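Local coordinates for protein endo-1,4-beta-xylanase (Pseudoalteromonas haloplanktis, PDB 1H12) that hydrolyses internal beta-1,4 linkages in xylan, acting as a cold-adapted family 8 glycoside hydrolase, at residues 87-92 / 395-400; 152-157 / 210-215; 201-206 / 279-284; 246-251 / 329-334. All blocks are in the same frame, centred on the assembly; numbering follows the deposited sequence. Where two conformers were deposited one is given.

How the contacts relate
Starting from the N terminus, the chain opens contact 1 at the end of helix 77-89 and the turn after it, and closes it only at 395-400, so the other three contacts nest within that loop. Contact 2 opens on helix 143-160, but contact 3 opens at 201-206 before 210-215 closes contact 2, and the two cross. Contact 4 opens at 246-251, ahead of 279-284, and crosses contact 3; contacts 2 and 4 follow in series. Contacts 1 and 2 touch and tie helices 77-89, 143-160 and 206-215 to the C-terminal segment. Contact 3 joins the 201-206 loop to the start of helix 283-296, and contact 4 the 246-251 loop to the 329-334 hairpin.

Contact 1 (87-92 / 395-400); sequences AVMLNK and GNFKFY
Met89 and Phe397 mark the closest backbone approach, 6.1 Å between their CA atoms, where helix 77-89 ends beside the irregular segment that follows helix 379-392. The helix finishes in a Schellman motif, with Asn91 at positive phi as the C-prime residue and Lys92 N bonded to Ala87 O. Met89 carries most of the side-chain contact. Its chain bends at chi2 (-54°), which lets the thioether reach in among the residues of 396-400. The CE methyl sits almost squarely over the Phe397 ring, 4.1 Å from its centroid and 8° off the normal, a CH-pi contact. SD meets the edge of the Tyr400 ring, 4.2 Å from CE1, and it also takes a weak hydrogen bond from Lys398 N at 3.5 Å. Met89 CE lies just 3.1 Å from Lys398 O. Beside this apolar patch a single water donates to Met89 O at 2.7 Å and to Asn396 O at 2.8 Å, and accepts from Tyr400 OH at 2.7 Å. Phe151 and Leu391 pack on Met89 from neighbouring helices. The chemistry is thus uneven: the water satisfies two carbonyls, one from each segment, while Lys398 O is buried against a methyl group with no polar partner.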
# COMPACT_ATOMS: atom_id res chain seq x y z
N ALA A 87 -3.20 -10.70 -6.22
CA ALA A 87 -3.87 -11.88 -6.75
C ALA A 87 -5.15 -11.53 -7.49
O ALA A 87 -5.41 -12.03 -8.57
CB ALA A 87 -4.11 -12.87 -5.59
N VAL A 88 -6.01 -10.66 -6.91
CA VAL A 88 -7.28 -10.37 -7.58
C VAL A 88 -7.03 -9.64 -8.89
O VAL A 88 -7.75 -9.87 -9.87
CB VAL A 88 -8.29 -9.67 -6.68
CG1 VAL A 88 -7.93 -8.25 -6.31
CG2 VAL A 88 -9.68 -9.71 -7.30
N MET A 89 -6.02 -8.78 -8.97
CA MET A 89 -5.76 -8.07 -10.21
C MET A 89 -5.35 -9.01 -11.34
O MET A 89 -5.59 -8.69 -12.52
CB MET A 89 -4.69 -7.00 -10.02
CG MET A 89 -5.10 -5.86 -9.08
SD MET A 89 -6.66 -5.09 -9.57
CE MET A 89 -7.00 -4.23 -8.07
N LEU A 90 -4.71 -10.12 -11.02
CA LEU A 90 -4.27 -11.09 -12.03
C LEU A 90 -5.16 -12.30 -12.12
O LEU A 90 -4.85 -13.25 -12.85
CB LEU A 90 -2.81 -11.45 -11.80
CG LEU A 90 -1.82 -10.30 -11.99
CD1 LEU A 90 -0.43 -10.77 -11.71
CD2 LEU A 90 -1.88 -9.66 -13.37
N ASN A 91 -6.30 -12.27 -11.49
CA ASN A 91 -7.30 -13.36 -11.60
C ASN A 91 -6.78 -14.66 -10.96
O ASN A 91 -7.05 -15.74 -11.46
CB ASN A 91 -7.78 -13.59 -13.03
CG ASN A 91 -9.30 -13.69 -13.13
OD1 ASN A 91 -10.03 -13.27 -12.24
ND2 ASN A 91 -9.75 -14.24 -14.27
N LYS A 92 -6.05 -14.53 -9.85
CA LYS A 92 -5.40 -15.65 -9.17
C LYS A 92 -6.20 -16.06 -7.93
O LYS A 92 -5.88 -15.70 -6.80
CB LYS A 92 -3.97 -15.30 -8.82
CG LYS A 92 -3.13 -14.87 -10.02
CD LYS A 92 -2.82 -16.03 -10.95
CE LYS A 92 -1.92 -15.61 -12.06
NZ LYS A 92 -1.54 -16.80 -12.86
N GLY A 395 -0.93 -1.24 -16.48
CA GLY A 395 -2.34 -1.15 -16.72
C GLY A 395 -3.14 -2.29 -16.10
O GLY A 395 -4.30 -2.44 -16.47
N ASN A 396 -2.60 -3.01 -15.13
CA ASN A 396 -3.28 -4.12 -14.55
C ASN A 396 -3.94 -3.81 -13.21
O ASN A 396 -4.61 -4.69 -12.65
CB ASN A 396 -2.34 -5.33 -14.37
CG ASN A 396 -2.12 -6.08 -15.65
OD1 ASN A 396 -0.97 -6.07 -16.23
ND2 ASN A 396 -3.12 -6.72 -16.12
N PHE A 397 -3.71 -2.63 -12.64
CA PHE A 397 -4.30 -2.26 -11.35
C PHE A 397 -5.62 -1.53 -11.67
O PHE A 397 -5.61 -0.37 -12.04
CB PHE A 397 -3.36 -1.46 -10.52
CG PHE A 397 -3.75 -1.42 -9.05
CD1 PHE A 397 -4.80 -0.68 -8.60
CD2 PHE A 397 -3.06 -2.17 -8.13
CE1 PHE A 397 -5.14 -0.66 -7.21
CE2 PHE A 397 -3.35 -2.11 -6.77
CZ PHE A 397 -4.41 -1.39 -6.34
N LYS A 398 -6.72 -2.26 -11.61
CA LYS A 398 -8.03 -1.78 -12.05
C LYS A 398 -9.05 -1.90 -10.95
O LYS A 398 -8.92 -2.73 -10.06
CB LYS A 398 -8.51 -2.56 -13.26
CG LYS A 398 -7.60 -2.51 -14.46
CD LYS A 398 -8.24 -3.23 -15.65
CE LYS A 398 -7.39 -3.15 -16.94
NZ LYS A 398 -7.94 -3.93 -18.00
N PHE A 399 -10.11 -1.08 -11.03
CA PHE A 399 -11.23 -1.16 -10.11
C PHE A 399 -12.37 -1.92 -10.77
O PHE A 399 -12.86 -1.51 -11.84
CB PHE A 399 -11.73 0.22 -9.72
CG PHE A 399 -10.85 1.02 -8.81
CD1 PHE A 399 -9.56 0.63 -8.43
CD2 PHE A 399 -11.31 2.23 -8.32
CE1 PHE A 399 -8.81 1.44 -7.58
CE2 PHE A 399 -10.55 3.06 -7.51
CZ PHE A 399 -9.31 2.65 -7.11
N TYR A 400 -12.78 -3.01 -10.18
CA TYR A 400 -13.88 -3.86 -10.69
C TYR A 400 -15.11 -3.63 -9.81
O TYR A 400 -15.17 -4.05 -8.67
CB TYR A 400 -13.46 -5.36 -10.64
CG TYR A 400 -12.31 -5.71 -11.53
CD1 TYR A 400 -10.99 -5.57 -11.13
CD2 TYR A 400 -12.53 -6.15 -12.83
CE1 TYR A 400 -9.95 -5.89 -11.97
CE2 TYR A 400 -11.50 -6.49 -13.66
CZ TYR A 400 -10.20 -6.34 -13.25
OH TYR A 400 -9.20 -6.64 -14.12
O HOH W 1 -6.65 -6.38 -13.40

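Contact 2 (152-157 / 210-215); sequences ALLNAS and DYFANN
Leu154 packs into the corner formed by Tyr211 and Phe212, and here the packing is tight. Its CB lies 3.6 Å from Tyr211 CE2, and its CD1 branch reaches Phe212 CD1 at 3.7 Å, the leucine and phenylalanine side chains crossing at about a right angle. With CG anti to the backbone N (chi1 176°), the Tyr211 ring is carried toward helix 143-160, where it runs past Leu154 in the opposite direction. The Asn155 amide crosses the phenol end obliquely, its plane only 5° from that of the ring, and its CG is 3.2 Å from Tyr211 OH. The Asn215 side is looser. Apolar carbons meet there, Leu154 CD2 and Asn215 CB at 4.0 Å, although the CA atoms of Leu154 and Asn215 are the nearest across the two helices. This side is also buried, and Asn402 packs on Leu154. The axes of the two segments pass 11.0 Å apart at 46°. Asn215 ND2 lies toward the rim of one face of the Tyr211 ring, donating to Tyr211 O at 2.9 Å and bonding to Asn401; Tyr211 OH bonds to Tyr400 O. Leucine thus supplies apolar filling, while polar groups bind the tyrosine to its own helix and the C-terminal segment.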
# COMPACT_ATOMS: atom_id res chain seq x y z
N ALA A 152 -9.53 -5.39 -1.73
CA ALA A 152 -9.33 -6.63 -2.42
C ALA A 152 -10.57 -7.51 -2.42
O ALA A 152 -10.92 -8.12 -3.45
CB ALA A 152 -8.14 -7.36 -1.78
N LEU A 153 -11.29 -7.57 -1.30
CA LEU A 153 -12.50 -8.36 -1.17
C LEU A 153 -13.63 -7.85 -2.07
O LEU A 153 -14.37 -8.64 -2.68
CB LEU A 153 -12.93 -8.44 0.29
CG LEU A 153 -12.03 -9.31 1.17
CD1 LEU A 153 -12.25 -8.95 2.63
CD2 LEU A 153 -12.28 -10.80 0.94
N LEU A 154 -13.78 -6.52 -2.16
CA LEU A 154 -14.80 -5.99 -3.05
C LEU A 154 -14.51 -6.35 -4.48
O LEU A 154 -15.43 -6.68 -5.26
CB LEU A 154 -14.88 -4.46 -2.92
CG LEU A 154 -15.58 -3.93 -1.67
CD1 LEU A 154 -15.37 -2.43 -1.60
CD2 LEU A 154 -17.07 -4.29 -1.65
N ASN A 155 -13.24 -6.30 -4.88
CA ASN A 155 -12.86 -6.70 -6.24
C ASN A 155 -13.07 -8.19 -6.48
O ASN A 155 -13.51 -8.58 -7.55
CB ASN A 155 -11.43 -6.27 -6.52
CG ASN A 155 -11.31 -4.79 -6.86
OD1 ASN A 155 -10.88 -3.98 -5.90
ND2 ASN A 155 -11.61 -4.42 -8.00
N ALA A 156 -12.76 -9.02 -5.47
CA ALA A 156 -12.98 -10.47 -5.60
C ALA A 156 -14.46 -10.76 -5.80
O ALA A 156 -14.82 -11.58 -6.67
CB ALA A 156 -12.44 -11.14 -4.36
N SER A 157 -15.32 -10.11 -5.03
CA SER A 157 -16.75 -10.26 -5.25
C SER A 157 -17.12 -9.93 -6.68
O SER A 157 -17.89 -10.67 -7.32
CB SER A 157 -17.48 -9.29 -4.31
OG SER A 157 -18.87 -9.24 -4.62
N ASP A 210 -13.43 6.31 -2.82
CA ASP A 210 -14.44 6.49 -3.85
C ASP A 210 -14.97 5.17 -4.37
O ASP A 210 -16.16 5.04 -4.63
CB ASP A 210 -13.82 7.28 -5.01
CG ASP A 210 -13.64 8.74 -4.72
OD1 ASP A 210 -14.68 9.35 -4.36
OD2 ASP A 210 -12.55 9.29 -4.85
N TYR A 211 -14.09 4.17 -4.52
CA TYR A 211 -14.52 2.83 -4.91
C TYR A 211 -15.42 2.22 -3.80
O TYR A 211 -16.47 1.64 -4.11
CB TYR A 211 -13.25 1.97 -5.13
CG TYR A 211 -13.50 0.53 -5.45
CD1 TYR A 211 -13.97 0.13 -6.68
CD2 TYR A 211 -13.24 -0.45 -4.51
CE1 TYR A 211 -14.21 -1.22 -6.95
CE2 TYR A 211 -13.40 -1.79 -4.81
CZ TYR A 211 -13.94 -2.18 -6.00
OH TYR A 211 -14.19 -3.52 -6.20
N PHE A 212 -15.05 2.37 -2.54
CA PHE A 212 -15.90 1.87 -1.48
C PHE A 212 -17.30 2.50 -1.58
O PHE A 212 -18.31 1.81 -1.48
CB PHE A 212 -15.33 2.19 -0.12
CG PHE A 212 -13.97 1.57 0.21
CD1 PHE A 212 -13.47 0.51 -0.46
CD2 PHE A 212 -13.24 2.06 1.27
CE1 PHE A 212 -12.25 -0.06 -0.12
CE2 PHE A 212 -12.02 1.52 1.62
CZ PHE A 212 -11.52 0.45 0.93
N ALA A 213 -17.36 3.80 -1.78
CA ALA A 213 -18.64 4.51 -1.87
C ALA A 213 -19.54 3.93 -2.94
O ALA A 213 -20.75 3.85 -2.76
CB ALA A 213 -18.40 6.00 -2.15
N ASN A 214 -18.96 3.54 -4.07
CA ASN A 214 -19.72 2.99 -5.17
C ASN A 214 -20.09 1.53 -5.02
O ASN A 214 -20.78 0.97 -5.86
CB ASN A 214 -18.97 3.20 -6.47
CG ASN A 214 -18.94 4.64 -6.91
OD1 ASN A 214 -19.74 5.48 -6.41
ND2 ASN A 214 -18.03 4.95 -7.80
N ASN A 215 -19.61 0.89 -3.95
CA ASN A 215 -19.80 -0.54 -3.74
C ASN A 215 -20.52 -0.88 -2.46
O ASN A 215 -20.65 -2.06 -2.15
CB ASN A 215 -18.47 -1.28 -3.88
CG ASN A 215 -18.07 -1.42 -5.32
OD1 ASN A 215 -18.45 -2.42 -5.96
ND2 ASN A 215 -17.37 -0.44 -5.90

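Contact 3 (201-206 / 279-284); sequences PSYHIP and EFDAWR
Ser202 and Arg284 meet near the centre of the molecule, within the (alpha/alpha)6 barrel fold of family 8, where a short 3-10 turn abuts the start of helix 283-296. Arg284 is the side chain to follow. Its CB touches Ser202 CB at 4.1 Å; CG and CD carry the chain onward, and a bend at chi3 (-62°) turns the guanidinium back beside the serine. NE donates to a water at 2.9 Å, and that water donates in turn to Ser202 O at 2.7 Å. NH1 makes a salt bridge with Asp281 OD1 at 3.2 Å, the hydrogen bond within it weak and bent (N-H...O 133°), and also bonds to Tyr381. NH2 makes a similar weak bond to Asp281 OD1 and has salt bridges to Asp144 and Glu78, so three carboxylates share this buried cation and would probably stabilise its charge. Ser202 OG rests over one face of the guanidinium, 3.5 Å from NH2 at a poor angle for a bond; its real partner is Asp200. Behind it, Ser202 CB presses on Asp281 O at 3.1 Å. At the far end of the contact, a second water accepts from Tyr203 OH at 2.6 Å and donates to Asp281 OD2 at 2.8 Å.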
# COMPACT_ATOMS: atom_id res chain seq x y z
N PRO A 201 0.34 9.30 6.67
CA PRO A 201 0.06 9.65 5.27
C PRO A 201 -0.01 8.48 4.35
O PRO A 201 -0.83 8.48 3.44
CB PRO A 201 1.14 10.69 4.96
CG PRO A 201 1.33 11.41 6.28
CD PRO A 201 1.26 10.28 7.31
N SER A 202 0.85 7.50 4.52
CA SER A 202 0.87 6.33 3.63
C SER A 202 -0.42 5.51 3.64
O SER A 202 -0.63 4.71 2.75
CB SER A 202 2.04 5.39 3.98
OG SER A 202 1.76 4.59 5.10
N TYR A 203 -1.27 5.71 4.64
CA TYR A 203 -2.52 5.00 4.72
C TYR A 203 -3.62 5.63 3.86
O TYR A 203 -4.70 5.07 3.70
CB TYR A 203 -3.02 4.92 6.14
CG TYR A 203 -2.17 4.16 7.14
CD1 TYR A 203 -0.95 3.55 6.79
CD2 TYR A 203 -2.60 4.02 8.45
CE1 TYR A 203 -0.23 2.85 7.73
CE2 TYR A 203 -1.87 3.33 9.39
CZ TYR A 203 -0.68 2.72 9.03
OH TYR A 203 0.03 1.99 9.97
N HIS A 204 -3.37 6.84 3.34
CA HIS A 204 -4.36 7.61 2.56
C HIS A 204 -4.32 7.21 1.10
O HIS A 204 -3.39 7.54 0.37
CB HIS A 204 -4.07 9.08 2.73
CG HIS A 204 -4.48 9.59 4.06
ND1 HIS A 204 -5.66 10.25 4.21
CD2 HIS A 204 -3.93 9.44 5.29
CE1 HIS A 204 -5.80 10.51 5.50
NE2 HIS A 204 -4.76 10.03 6.19
N ILE A 205 -5.40 6.53 0.66
CA ILE A 205 -5.53 6.11 -0.74
C ILE A 205 -6.88 6.61 -1.18
O ILE A 205 -7.88 5.88 -1.13
CB ILE A 205 -5.34 4.62 -0.92
CG1 ILE A 205 -4.09 4.15 -0.17
CG2 ILE A 205 -5.28 4.30 -2.40
CD1 ILE A 205 -3.93 2.74 -0.08
N PRO A 206 -6.99 7.87 -1.62
CA PRO A 206 -8.32 8.47 -1.76
C PRO A 206 -9.24 7.71 -2.73
O PRO A 206 -10.41 7.53 -2.45
CB PRO A 206 -8.03 9.90 -2.19
CG PRO A 206 -6.70 10.19 -1.56
CD PRO A 206 -5.92 8.89 -1.69
N GLU A 279 10.50 7.60 5.77
CA GLU A 279 11.00 6.25 6.01
C GLU A 279 10.13 5.26 5.24
O GLU A 279 9.50 5.60 4.24
CB GLU A 279 11.15 5.99 7.52
CG GLU A 279 9.93 6.30 8.35
CD GLU A 279 8.63 5.73 7.78
OE1 GLU A 279 8.21 4.60 8.14
OE2 GLU A 279 8.07 6.45 6.90
N PHE A 280 10.12 4.00 5.66
CA PHE A 280 9.50 2.95 4.90
C PHE A 280 8.02 3.18 4.60
O PHE A 280 7.61 2.97 3.48
CB PHE A 280 9.75 1.62 5.62
CG PHE A 280 11.26 1.52 6.04
CD1 PHE A 280 12.20 1.23 5.06
CD2 PHE A 280 11.73 1.93 7.32
CE1 PHE A 280 13.57 1.20 5.36
CE2 PHE A 280 13.10 1.90 7.58
CZ PHE A 280 13.99 1.54 6.60
N ASP A 281 7.23 3.59 5.59
CA ASP A 281 5.85 3.90 5.32
C ASP A 281 5.75 5.05 4.30
O ASP A 281 5.00 4.98 3.33
CB ASP A 281 5.06 4.28 6.57
CG ASP A 281 4.44 3.13 7.30
OD1 ASP A 281 4.68 1.94 6.88
OD2 ASP A 281 3.67 3.33 8.25
N ALA A 282 6.50 6.11 4.56
CA ALA A 282 6.42 7.31 3.75
C ALA A 282 6.72 7.06 2.30
O ALA A 282 6.22 7.78 1.43
CB ALA A 282 7.28 8.41 4.32
N TRP A 283 7.53 6.05 1.98
CA TRP A 283 7.80 5.69 0.60
C TRP A 283 6.51 5.59 -0.21
O TRP A 283 6.51 5.89 -1.40
CB TRP A 283 8.48 4.34 0.44
CG TRP A 283 9.87 4.16 0.97
CD1 TRP A 283 10.70 5.08 1.57
CD2 TRP A 283 10.58 2.93 0.96
NE1 TRP A 283 11.87 4.47 1.91
CE2 TRP A 283 11.81 3.14 1.56
CE3 TRP A 283 10.28 1.64 0.49
CZ2 TRP A 283 12.72 2.11 1.70
CZ3 TRP A 283 11.16 0.65 0.62
CH2 TRP A 283 12.36 0.87 1.24
N ARG A 284 5.47 5.04 0.42
CA ARG A 284 4.26 4.72 -0.31
C ARG A 284 3.40 5.93 -0.62
O ARG A 284 2.47 5.81 -1.42
CB ARG A 284 3.42 3.69 0.49
CG ARG A 284 4.15 2.38 0.74
CD ARG A 284 3.24 1.28 1.22
NE ARG A 284 2.55 1.48 2.50
CZ ARG A 284 3.05 1.21 3.68
NH1 ARG A 284 4.31 0.91 3.83
NH2 ARG A 284 2.28 1.20 4.72
O HOH W 2 -0.32 2.05 2.30
O HOH W 3 2.30 1.05 9.08

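Contact 4 (246-251 / 329-334); sequences SPHWNL and YSYGGA
His248 and Tyr331 bring two tight turns together, with their CA atoms 4.4 Å apart. Both turns are type I', one from His248 to Leu251 and the other from Ser330 to Gly333, the latter closing the hairpin between strands 329-330 and 333-334. Among the aromatic contacts, the His248 and Tyr331 side chains lie side by side and point the same way. Their planes are 25° apart but slid past each other, the centroids 5.3 Å apart, so the rings barely overlap; the touch is at one corner, His248 CE1 to Tyr331 CE1 at 3.6 Å. There are separate apolar contacts. Pro247, preceded by a cis peptide bond, sets its CB 3.9 Å from Tyr331 CD1, while its CG lies over a face of the His248 ring. Gly332 CA lies against Trp249 CB. Farther along, Leu251 CD1 packs obliquely against CB and the ring of Tyr329.

The polar contacts are softer. Pro247 O lies in the plane of the Tyr331 ring, at its edge, and receives a CA-H...O contact from Tyr331 CA at 3.2 Å. A chi1 of -64° sets the Trp249 indole anti to the carbonyl carbon, with CD1 at its edge 3.7 Å from Tyr331 O. A water bridges the segments, 2.8 Å from His248 ND1 and accepting from Tyr331 N at 3.0 Å.

The hairpin belongs to a small antiparallel sheet, in which Tyr329 bonds through its backbone to Tyr278 of strand 277-278. Leu251 touches Tyr278 as well, and Phe312 of helix 300-318 touches Trp249 and Leu251 and meets the Tyr329 ring edge-to-face, so the segment 246-251 is packed against both sheet and helix.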
# COMPACT_ATOMS: atom_id res chain seq x y z
N SER A 246 11.67 24.46 3.11
CA SER A 246 12.21 24.27 4.42
C SER A 246 11.13 24.10 5.44
O SER A 246 10.16 24.86 5.36
CB SER A 246 13.08 25.51 4.79
OG SER A 246 13.68 25.31 6.02
N PRO A 247 11.25 23.23 6.44
CA PRO A 247 12.41 22.36 6.70
C PRO A 247 12.31 20.94 6.24
O PRO A 247 13.29 20.20 6.40
CB PRO A 247 12.45 22.39 8.24
CG PRO A 247 10.98 22.35 8.62
CD PRO A 247 10.33 23.21 7.62
N HIS A 248 11.17 20.52 5.69
CA HIS A 248 10.99 19.11 5.33
C HIS A 248 11.43 18.77 3.92
O HIS A 248 11.59 17.59 3.57
CB HIS A 248 9.54 18.67 5.56
CG HIS A 248 9.11 18.80 6.98
ND1 HIS A 248 9.55 17.93 7.94
CD2 HIS A 248 8.30 19.70 7.60
CE1 HIS A 248 9.05 18.33 9.11
NE2 HIS A 248 8.28 19.40 8.93
N TRP A 249 11.65 19.77 3.08
CA TRP A 249 12.22 19.61 1.76
C TRP A 249 11.53 18.59 0.88
O TRP A 249 12.16 17.81 0.19
CB TRP A 249 13.76 19.44 1.85
CG TRP A 249 14.39 20.66 2.40
CD1 TRP A 249 14.94 20.84 3.65
CD2 TRP A 249 14.48 21.94 1.76
NE1 TRP A 249 15.42 22.13 3.79
CE2 TRP A 249 15.10 22.83 2.66
CE3 TRP A 249 14.06 22.42 0.52
CZ2 TRP A 249 15.37 24.16 2.34
CZ3 TRP A 249 14.34 23.77 0.20
CH2 TRP A 249 14.98 24.60 1.14
N ASN A 250 10.19 18.68 0.88
CA ASN A 250 9.36 18.12 -0.18
C ASN A 250 9.12 16.63 -0.11
O ASN A 250 8.51 16.09 -1.00
CB ASN A 250 9.87 18.52 -1.57
CG ASN A 250 10.13 20.04 -1.61
OD1 ASN A 250 9.25 20.79 -1.32
ND2 ASN A 250 11.30 20.43 -1.91
N LEU A 251 9.54 15.96 0.95
CA LEU A 251 9.22 14.55 1.17
C LEU A 251 8.17 14.44 2.26
O LEU A 251 8.28 15.06 3.32
CB LEU A 251 10.46 13.71 1.54
CG LEU A 251 11.49 13.55 0.45
CD1 LEU A 251 12.66 12.72 0.97
CD2 LEU A 251 10.88 12.90 -0.80
N TYR A 329 15.18 9.86 5.04
CA TYR A 329 15.57 11.30 5.17
C TYR A 329 14.82 11.90 6.32
O TYR A 329 13.69 11.52 6.61
CB TYR A 329 15.26 12.08 3.87
CG TYR A 329 16.22 11.73 2.76
CD1 TYR A 329 15.99 10.66 1.92
CD2 TYR A 329 17.37 12.46 2.59
CE1 TYR A 329 16.91 10.31 0.95
CE2 TYR A 329 18.33 12.09 1.64
CZ TYR A 329 18.10 11.01 0.84
OH TYR A 329 19.03 10.57 -0.10
N SER A 330 15.41 12.92 6.96
CA SER A 330 14.73 13.70 7.98
C SER A 330 15.13 15.15 7.79
O SER A 330 16.32 15.46 7.73
CB SER A 330 15.16 13.25 9.38
OG SER A 330 14.45 13.95 10.36
N TYR A 331 14.17 16.03 7.62
CA TYR A 331 14.46 17.43 7.35
C TYR A 331 15.38 17.61 6.16
O TYR A 331 16.25 18.51 6.15
CB TYR A 331 15.00 18.13 8.58
CG TYR A 331 14.08 18.19 9.77
CD1 TYR A 331 12.86 18.81 9.72
CD2 TYR A 331 14.45 17.62 10.97
CE1 TYR A 331 12.08 18.96 10.87
CE2 TYR A 331 13.66 17.73 12.11
CZ TYR A 331 12.50 18.38 12.04
OH TYR A 331 11.71 18.58 13.16
N GLY A 332 15.23 16.75 5.15
CA GLY A 332 16.06 16.83 3.97
C GLY A 332 17.46 16.23 4.10
O GLY A 332 18.22 16.27 3.15
N GLY A 333 17.78 15.67 5.23
CA GLY A 333 19.08 15.09 5.51
C GLY A 333 19.09 13.59 5.52
O GLY A 333 18.24 12.96 6.15
N ALA A 334 20.04 12.98 4.81
CA ALA A 334 20.14 11.54 4.75
C ALA A 334 20.46 10.99 6.10
O ALA A 334 21.33 11.50 6.82
CB ALA A 334 21.24 11.18 3.79
O HOH W 4 11.19 15.65 7.50